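Geranylgeranyl pyrophosphate synthase (Corynebacterium glutamicum, PDB 3LK5) probably catalyses the magnesium-dependent condensation of allylic diphosphates with isopentenyl diphosphate in isoprenoid biosynthesis. Local coordinates at residues 286-291 with 330-335; 292-297 with 303-308. One frame throughout, in Å; residues are numbered along the deposited sequence.

Interaction 1: 286-291 with 330-335; sequences LALALQ and EEEVEQ
L288 packs against E332 and V333 in a small, mostly buried helix-to-helix contact. It joins helix 284-296 to helix 329-347 on the periphery of an all-helical prenyl synthase fold. L288 and E332 are also the residues whose CA atoms come nearest across the two segments, 8.2 Å apart. Both methyls of L288 do the touching. L288 CD1 meets V333 CG2 at 3.9 Å, a plain apolar contact between branch ends. L288 CD2 comes within 3.6 Å of E332 OE2, and L288 CD1 lies 3.8 Å from E332 CD. The leucine fork therefore rests against the flat of the carboxylate, and the two side chains cross at about a right angle. E332 reaches this place with CG anti to the backbone N (chi1 -172°) and an extended chain beyond it. V333 sends CG2 to L288, and its side chain also packs on L255 and L259 of helix 236-263. L288 also touches V205 of helix 205-231.

No hydrogen bond runs between 286-291 and 330-335. The polar partner of E332 is R292, one turn after L288 on the same helix. R292 NE and E332 OE1 form a salt bridge. The carboxylate is thus held by a charge at one oxygen and lined with methyl groups on a face. This apolar lining probably shields the carboxylate in part from water and could strengthen its pairing with R292. The contact itself is van der Waals packing, while the charge pairing beside it helps to fix where the carboxylate lies.

Interaction 2: 292-297 with 303-308; sequences RADKQS and AIRAGV
The carboxylate of D294 and the guanidinium of R305 meet edge to edge, and neither covers a face of the other. Their planes are 22° apart, so they are nearly coplanar. R305 grips end-on with two nitrogens, one to each oxygen. R305 NH2 bonds D294 OD1 at 2.9 Å and is almost straight, with an N-H...O angle of 175°. It uses the syn lone pair of OD1. R305 NH1 bonds D294 OD2, also at 2.9 Å and on the syn side, but 24° out of the carboxylate plane. The chain of R305 is extended from CG to NE, and it crosses D294 at about a right angle. At another edge of the guanidinium, NE forms a salt bridge with E203. R305 thus serves two acids, which probably offset its charge and limit its rotation.

Beside this bidentate salt bridge, A293 CB touches I304 CD1 loosely, at 4.5 Å. I304 also packs on H323 and I324 of helix 314-326. Helix 284-296 ends at S297, the N-cap of helix 298-307, where its OG caps A300 N. The pattern is that of two consecutive helices joined at an N-cap serine, with a salt bridge between them.

Followed from the N terminus, the chain enters helix 284-296, which carries the first segment of each interaction, 286-291 and then 292-297. It turns at once into helix 298-307. There 303-308, at the end of that helix, closes the short loop of interaction 2 with five residues between. Helix 314-326 follows, and 330-335 on helix 329-347 closes interaction 1 after 38 residues. The shorter loop lies wholly within the longer one, and the two do not cross. Their centres are about 12 Å apart. L286 and L290 join them by packing on I304, and L290 also touches R305. Together they tie helix 284-296 to helix 298-307 and helix 329-347, away from the magnesium-binding aspartates.

Interaction 1: 286-291 with 330-335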
loop_
_atom_site.group_PDB
_atom_site.type_symbol
_atom_site.label_atom_id
_atom_site.label_comp_id
_atom_site.label_asym_id
_atom_site.label_seq_id
_atom_site.Cartn_x
_atom_site.Cartn_y
_atom_site.Cartn_z
ATOM N N LEU A 286 22.676 -1.327 20.568
ATOM C CA LEU A 286 23.341 -0.020 20.487
ATOM C C LEU A 286 22.966 0.917 21.636
ATOM O O LEU A 286 23.845 1.591 22.193
ATOM C CB LEU A 286 23.118 0.647 19.110
ATOM C CG LEU A 286 23.767 2.027 18.910
ATOM C CD1 LEU A 286 25.328 2.004 19.068
ATOM C CD2 LEU A 286 23.327 2.651 17.561
ATOM N N ALA A 287 21.689 0.960 22.013
ATOM C CA ALA A 287 21.265 1.842 23.100
ATOM C C ALA A 287 21.924 1.458 24.430
ATOM O O ALA A 287 22.432 2.327 25.165
ATOM C CB ALA A 287 19.739 1.857 23.231
ATOM N N LEU A 288 21.918 0.164 24.732
ATOM C CA LEU A 288 22.579 -0.357 25.908
ATOM C C LEU A 288 24.108 -0.167 25.837
ATOM O O LEU A 288 24.728 0.150 26.869
ATOM C CB LEU A 288 22.220 -1.827 26.140
ATOM C CG LEU A 288 20.763 -2.196 26.518
ATOM C CD1 LEU A 288 20.570 -3.727 26.415
ATOM C CD2 LEU A 288 20.406 -1.705 27.924
ATOM N N ALA A 289 24.718 -0.315 24.651
ATOM C CA ALA A 289 26.171 -0.086 24.530
ATOM C C ALA A 289 26.546 1.360 24.873
ATOM O O ALA A 289 27.594 1.599 25.491
ATOM C CB ALA A 289 26.683 -0.454 23.141
ATOM N N LEU A 290 25.699 2.307 24.470
ATOM C CA LEU A 290 25.977 3.724 24.718
ATOM C C LEU A 290 25.721 4.068 26.167
ATOM O O LEU A 290 26.537 4.741 26.795
ATOM C CB LEU A 290 25.202 4.638 23.770
ATOM C CG LEU A 290 25.677 4.582 22.317
ATOM C CD1 LEU A 290 24.636 5.240 21.361
ATOM C CD2 LEU A 290 27.058 5.224 22.177
ATOM N N GLN A 291 24.621 3.560 26.715
ATOM C CA GLN A 291 24.329 3.690 28.155
ATOM C C GLN A 291 25.550 3.280 29.003
ATOM O O GLN A 291 25.999 3.990 29.921
ATOM C CB GLN A 291 23.165 2.759 28.468
ATOM C CG GLN A 291 22.356 3.029 29.699
ATOM C CD GLN A 291 20.938 2.463 29.557
ATOM O OE1 GLN A 291 20.092 3.044 28.858
ATOM N NE2 GLN A 291 20.672 1.348 30.238
ATOM N N GLU A 330 26.422 -6.885 24.810
ATOM C CA GLU A 330 26.073 -8.136 24.104
ATOM C C GLU A 330 25.527 -9.206 25.073
ATOM O O GLU A 330 24.467 -9.825 24.835
ATOM C CB GLU A 330 27.261 -8.638 23.269
ATOM C CG GLU A 330 26.989 -9.983 22.549
ATOM C CD GLU A 330 28.185 -10.468 21.793
ATOM O OE1 GLU A 330 29.345 -10.047 22.125
ATOM O OE2 GLU A 330 27.999 -11.287 20.872
ATOM N N GLU A 331 26.214 -9.417 26.196
ATOM C CA GLU A 331 25.689 -10.320 27.210
ATOM C C GLU A 331 24.355 -9.906 27.794
ATOM O O GLU A 331 23.530 -10.759 28.093
ATOM C CB GLU A 331 26.737 -10.648 28.329
ATOM C CG GLU A 331 27.969 -9.771 28.391
ATOM C CD GLU A 331 28.964 -9.996 27.264
ATOM O OE1 GLU A 331 29.377 -11.159 27.034
ATOM O OE2 GLU A 331 29.349 -8.994 26.620
ATOM N N GLU A 332 24.119 -8.608 27.990
ATOM C CA GLU A 332 22.819 -8.166 28.464
ATOM C C GLU A 332 21.704 -8.502 27.435
ATOM O O GLU A 332 20.617 -8.944 27.791
ATOM C CB GLU A 332 22.851 -6.647 28.746
ATOM C CG GLU A 332 21.597 -6.130 29.421
ATOM C CD GLU A 332 21.727 -4.665 29.946
ATOM O OE1 GLU A 332 22.815 -4.028 29.813
ATOM O OE2 GLU A 332 20.714 -4.165 30.496
ATOM N N VAL A 333 21.994 -8.312 26.163
ATOM C CA VAL A 333 21.009 -8.719 25.134
ATOM C C VAL A 333 20.779 -10.239 25.108
ATOM O O VAL A 333 19.620 -10.698 25.033
ATOM C CB VAL A 333 21.406 -8.142 23.741
ATOM C CG1 VAL A 333 20.461 -8.721 22.605
ATOM C CG2 VAL A 333 21.356 -6.548 23.811
ATOM N N GLU A 334 21.859 -11.016 25.206
ATOM C CA GLU A 334 21.757 -12.479 25.248
ATOM C C GLU A 334 20.899 -12.942 26.437
ATOM O O GLU A 334 20.083 -13.853 26.288
ATOM C CB GLU A 334 23.149 -13.151 25.231
ATOM C CG GLU A 334 23.933 -12.983 23.900
ATOM C CD GLU A 334 23.651 -14.086 22.869
ATOM O OE1 GLU A 334 22.734 -14.907 23.123
ATOM O OE2 GLU A 334 24.352 -14.149 21.812
ATOM N N GLN A 335 21.066 -12.310 27.605
ATOM C CA GLN A 335 20.213 -12.619 28.762
ATOM C C GLN A 335 18.732 -12.344 28.489
ATOM O O GLN A 335 17.861 -13.126 28.880
ATOM C CB GLN A 335 20.695 -11.874 30.035
ATOM C CG GLN A 335 22.013 -12.473 30.627
ATOM C CD GLN A 335 22.856 -11.480 31.498
ATOM O OE1 GLN A 335 24.047 -11.750 31.788
ATOM N NE2 GLN A 335 22.253 -10.341 31.888
#

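Interaction 2: 292-297 with 303-308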
loop_
_atom_site.group_PDB
_atom_site.type_symbol
_atom_site.label_atom_id
_atom_site.label_comp_id
_atom_site.label_asym_id
_atom_site.label_seq_id
_atom_site.Cartn_x
_atom_site.Cartn_y
_atom_site.Cartn_z
ATOM N N ARG A 292 26.091 2.113 28.688
ATOM C CA ARG A 292 27.226 1.586 29.429
ATOM C C ARG A 292 28.534 2.307 29.144
ATOM O O ARG A 292 29.295 2.599 30.074
ATOM C CB ARG A 292 27.379 0.104 29.092
ATOM C CG ARG A 292 26.257 -0.749 29.541
ATOM C CD ARG A 292 26.419 -2.130 28.921
ATOM N NE ARG A 292 25.635 -3.066 29.688
ATOM C CZ ARG A 292 26.108 -3.733 30.730
ATOM N NH1 ARG A 292 27.376 -3.608 31.090
ATOM N NH2 ARG A 292 25.317 -4.556 31.386
ATOM N N ALA A 293 28.814 2.604 27.877
ATOM C CA ALA A 293 30.099 3.206 27.495
ATOM C C ALA A 293 30.258 4.596 28.096
ATOM O O ALA A 293 31.390 5.003 28.459
ATOM C CB ALA A 293 30.238 3.292 25.993
ATOM N N ASP A 294 29.136 5.322 28.172
ATOM C CA ASP A 294 29.115 6.638 28.837
ATOM C C ASP A 294 29.643 6.545 30.264
ATOM O O ASP A 294 30.251 7.497 30.746
ATOM C CB ASP A 294 27.704 7.247 28.826
ATOM C CG ASP A 294 27.395 7.976 27.539
ATOM O OD1 ASP A 294 28.332 8.246 26.742
ATOM O OD2 ASP A 294 26.198 8.284 27.297
ATOM N N LYS A 295 29.421 5.400 30.922
ATOM C CA LYS A 295 29.925 5.132 32.288
ATOM C C LYS A 295 31.352 4.525 32.335
ATOM O O LYS A 295 32.050 4.625 33.343
ATOM C CB LYS A 295 28.963 4.198 33.043
ATOM C CG LYS A 295 27.535 4.747 33.225
ATOM C CD LYS A 295 27.387 5.336 34.616
ATOM C CE LYS A 295 26.177 6.267 34.739
ATOM N NZ LYS A 295 26.490 7.343 35.771
ATOM N N GLN A 296 31.785 3.911 31.245
ATOM C CA GLN A 296 33.066 3.186 31.216
ATOM C C GLN A 296 34.223 3.863 30.467
ATOM O O GLN A 296 35.373 3.763 30.873
ATOM C CB GLN A 296 32.854 1.834 30.576
ATOM C CG GLN A 296 31.901 0.914 31.285
ATOM C CD GLN A 296 31.432 -0.188 30.356
ATOM O OE1 GLN A 296 31.262 0.024 29.148
ATOM N NE2 GLN A 296 31.194 -1.351 30.914
ATOM N N SER A 297 33.938 4.483 29.333
ATOM C CA SER A 297 34.972 5.059 28.500
ATOM C C SER A 297 34.361 6.100 27.585
ATOM O O SER A 297 33.838 5.762 26.524
ATOM C CB SER A 297 35.680 3.983 27.665
ATOM O OG SER A 297 36.573 4.602 26.748
ATOM N N ALA A 303 33.569 7.467 20.069
ATOM C CA ALA A 303 33.891 6.671 18.872
ATOM C C ALA A 303 32.684 5.898 18.317
ATOM O O ALA A 303 32.450 5.911 17.102
ATOM C CB ALA A 303 35.075 5.718 19.153
ATOM N N ILE A 304 31.889 5.277 19.188
ATOM C CA ILE A 304 30.612 4.638 18.746
ATOM C C ILE A 304 29.611 5.657 18.160
ATOM O O ILE A 304 29.070 5.476 17.053
ATOM C CB ILE A 304 29.938 3.821 19.879
ATOM C CG1 ILE A 304 30.861 2.689 20.384
ATOM C CG2 ILE A 304 28.616 3.199 19.401
ATOM C CD1 ILE A 304 30.397 2.088 21.708
ATOM N N ARG A 305 29.363 6.729 18.905
ATOM C CA ARG A 305 28.487 7.811 18.419
ATOM C C ARG A 305 28.913 8.401 17.083
ATOM O O ARG A 305 28.070 8.621 16.206
ATOM C CB ARG A 305 28.379 8.920 19.447
ATOM C CG ARG A 305 27.271 8.671 20.397
ATOM C CD ARG A 305 27.130 9.772 21.402
ATOM N NE ARG A 305 26.192 9.298 22.397
ATOM C CZ ARG A 305 26.506 8.972 23.641
ATOM N NH1 ARG A 305 25.556 8.514 24.439
ATOM N NH2 ARG A 305 27.751 9.113 24.089
ATOM N N ALA A 306 30.207 8.641 16.928
ATOM C CA ALA A 306 30.736 9.275 15.725
ATOM C C ALA A 306 30.682 8.327 14.548
ATOM O O ALA A 306 30.540 8.761 13.407
ATOM C CB ALA A 306 32.167 9.752 15.949
ATOM N N GLY A 307 30.778 7.032 14.827
ATOM C CA GLY A 307 30.952 6.036 13.787
ATOM C C GLY A 307 29.687 5.406 13.217
ATOM O O GLY A 307 29.648 5.102 12.034
ATOM N N VAL A 308 28.665 5.194 14.041
ATOM C CA VAL A 308 27.474 4.442 13.588
ATOM C C VAL A 308 26.699 5.158 12.494
ATOM O O VAL A 308 26.347 6.336 12.631
ATOM C CB VAL A 308 26.504 4.044 14.728
ATOM C CG1 VAL A 308 27.178 3.055 15.687
ATOM C CG2 VAL A 308 25.947 5.281 15.463
#